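Side-chain contact in C381 turret protein (Sulfolobus turreted icosahedral virus, PDB 4IND), which probably forms the pentameric turrets on the capsid of this archaeal virus, each chain folding into three jelly-roll domains: residues L297-A302 with C314-T319. Residues are numbered along the deposited sequence; the frame is centred on the assembly and turned at random.
Sequences LRLKYA and CQLQAT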
loop_
_atom_site.group_PDB
_atom_site.type_symbol
_atom_site.label_atom_id
_atom_site.label_comp_id
_atom_site.label_asym_id
_atom_site.label_seq_id
_atom_site.Cartn_x
_atom_site.Cartn_y
_atom_site.Cartn_z
ATOM N N LEU A 297 3.819 -24.264 7.015
ATOM C CA LEU A 297 2.523 -24.823 7.381
ATOM C C LEU A 297 1.665 -23.873 8.197
ATOM O O LEU A 297 2.152 -22.909 8.790
ATOM C CB LEU A 297 2.727 -26.109 8.191
ATOM C CG LEU A 297 3.658 -27.136 7.544
ATOM C CD1 LEU A 297 4.035 -28.241 8.524
ATOM C CD2 LEU A 297 2.994 -27.714 6.313
ATOM N N ARG A 298 0.373 -24.166 8.230
ATOM C CA ARG A 298 -0.546 -23.491 9.130
ATOM C C ARG A 298 -1.547 -24.548 9.612
ATOM O O ARG A 298 -2.187 -25.210 8.801
ATOM C CB ARG A 298 -1.268 -22.371 8.390
ATOM C CG ARG A 298 -2.208 -21.590 9.254
ATOM C CD ARG A 298 -2.705 -20.363 8.545
ATOM N NE ARG A 298 -3.415 -19.499 9.477
ATOM C CZ ARG A 298 -3.837 -18.275 9.193
ATOM N NH1 ARG A 298 -3.618 -17.767 7.991
ATOM N NH2 ARG A 298 -4.470 -17.560 10.112
ATOM N N LEU A 299 -1.659 -24.731 10.926
ATOM C CA LEU A 299 -2.535 -25.779 11.470
ATOM C C LEU A 299 -3.860 -25.171 11.835
ATOM O O LEU A 299 -3.898 -24.126 12.487
ATOM C CB LEU A 299 -1.927 -26.431 12.709
ATOM C CG LEU A 299 -0.474 -26.877 12.646
ATOM C CD1 LEU A 299 -0.113 -27.667 13.900
ATOM C CD2 LEU A 299 -0.227 -27.702 11.399
ATOM N N LYS A 300 -4.950 -25.827 11.434
ATOM C CA LYS A 300 -6.281 -25.263 11.638
ATOM C C LYS A 300 -7.088 -26.039 12.676
ATOM O O LYS A 300 -7.906 -25.476 13.393
ATOM C CB LYS A 300 -7.049 -25.221 10.311
ATOM C CG LYS A 300 -6.316 -24.527 9.187
ATOM C CD LYS A 300 -5.986 -23.095 9.550
ATOM C CE LYS A 300 -7.232 -22.223 9.595
ATOM N NZ LYS A 300 -6.890 -20.771 9.713
ATOM N N TYR A 301 -6.852 -27.336 12.747
ATOM C CA TYR A 301 -7.667 -28.218 13.586
ATOM C C TYR A 301 -6.949 -29.529 13.849
ATOM O O TYR A 301 -6.288 -30.074 12.963
ATOM C CB TYR A 301 -8.985 -28.511 12.886
ATOM C CG TYR A 301 -9.896 -29.473 13.643
ATOM C CD1 TYR A 301 -10.672 -29.027 14.705
ATOM C CD2 TYR A 301 -9.997 -30.808 13.269
ATOM C CE1 TYR A 301 -11.521 -29.907 15.399
ATOM C CE2 TYR A 301 -10.830 -31.697 13.946
ATOM C CZ TYR A 301 -11.587 -31.238 15.014
ATOM O OH TYR A 301 -12.428 -32.107 15.691
ATOM N N ALA A 302 -7.075 -30.034 15.071
ATOM C CA ALA A 302 -6.514 -31.334 15.417
ATOM C C ALA A 302 -7.398 -32.068 16.409
ATOM O O ALA A 302 -8.041 -31.456 17.267
ATOM C CB ALA A 302 -5.097 -31.199 15.964
ATOM N N CYS A 314 0.032 -36.980 25.516
ATOM C CA CYS A 314 -0.374 -36.856 24.132
ATOM C C CYS A 314 -0.339 -35.380 23.789
ATOM O O CYS A 314 -1.324 -34.668 23.991
ATOM C CB CYS A 314 -1.774 -37.452 23.932
ATOM S SG CYS A 314 -2.276 -37.554 22.196
ATOM N N GLN A 315 0.822 -34.923 23.314
ATOM C CA GLN A 315 1.028 -33.520 22.979
ATOM C C GLN A 315 1.396 -33.351 21.514
ATOM O O GLN A 315 2.312 -34.012 21.011
ATOM C CB GLN A 315 2.131 -32.924 23.853
ATOM C CG GLN A 315 1.798 -32.923 25.330
ATOM C CD GLN A 315 2.964 -32.502 26.186
ATOM O OE1 GLN A 315 4.118 -32.769 25.858
ATOM N NE2 GLN A 315 2.671 -31.839 27.296
ATOM N N LEU A 316 0.677 -32.462 20.836
ATOM C CA LEU A 316 1.058 -32.038 19.499
ATOM C C LEU A 316 2.068 -30.902 19.651
ATOM O O LEU A 316 1.839 -29.954 20.425
ATOM C CB LEU A 316 -0.173 -31.557 18.732
ATOM C CG LEU A 316 0.022 -31.318 17.240
ATOM C CD1 LEU A 316 0.439 -32.614 16.560
ATOM C CD2 LEU A 316 -1.240 -30.749 16.622
ATOM N N GLN A 317 3.188 -31.001 18.933
ATOM C CA GLN A 317 4.233 -29.988 19.009
ATOM C C GLN A 317 4.620 -29.501 17.624
ATOM O O GLN A 317 4.521 -30.246 16.642
ATOM C CB GLN A 317 5.466 -30.551 19.720
ATOM C CG GLN A 317 5.158 -31.250 21.019
ATOM C CD GLN A 317 6.406 -31.604 21.784
ATOM O OE1 GLN A 317 7.395 -32.064 21.214
ATOM N NE2 GLN A 317 6.373 -31.378 23.085
ATOM N N ALA A 318 5.074 -28.254 17.547
ATOM C CA ALA A 318 5.404 -27.658 16.268
ATOM C C ALA A 318 6.546 -26.696 16.460
ATOM O O ALA A 318 6.816 -26.273 17.580
ATOM C CB ALA A 318 4.208 -26.929 15.705
ATOM N N THR A 319 7.232 -26.375 15.367
ATOM C CA THR A 319 8.237 -25.322 15.412
ATOM C C THR A 319 8.585 -24.821 14.028
ATOM O O THR A 319 8.273 -25.463 13.017
ATOM C CB THR A 319 9.537 -25.790 16.098
ATOM O OG1 THR A 319 10.384 -24.656 16.332
ATOM C CG2 THR A 319 10.275 -26.791 15.217
#
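L299 and A302 meet L316 between the two sheets of a jelly roll, the C-terminal one of the three in this chain. Strand 295-305 belongs to one four-stranded antiparallel sheet and strand 311-319 to the facing one; no hydrogen bond joins the two segments, which meet through apolar side chains alone. A classic beta bulge, with K300 and Y301 both opposite V372, adds one residue to the first strand. L299 and A302, three positions apart, therefore both point inward. On the facing strand L316 and A318 point inward and Q317 away. I352, beside them in their sheet, touches L299, L316 and A318. The outer side of the bulge lies at a subunit boundary: the K300 carbonyl is hydrogen-bonded to S343 of a neighbouring subunit. CG of L316 stands anti to the backbone N (chi1 -169°) and, with chi2 at 61°, the CD2 methyl reaches toward the facing strand. L316 CD2 lies 4.3 Å from L299 CD1, a loose contact, and on another flank the same methyl meets A302 CB more closely, at 3.9 Å.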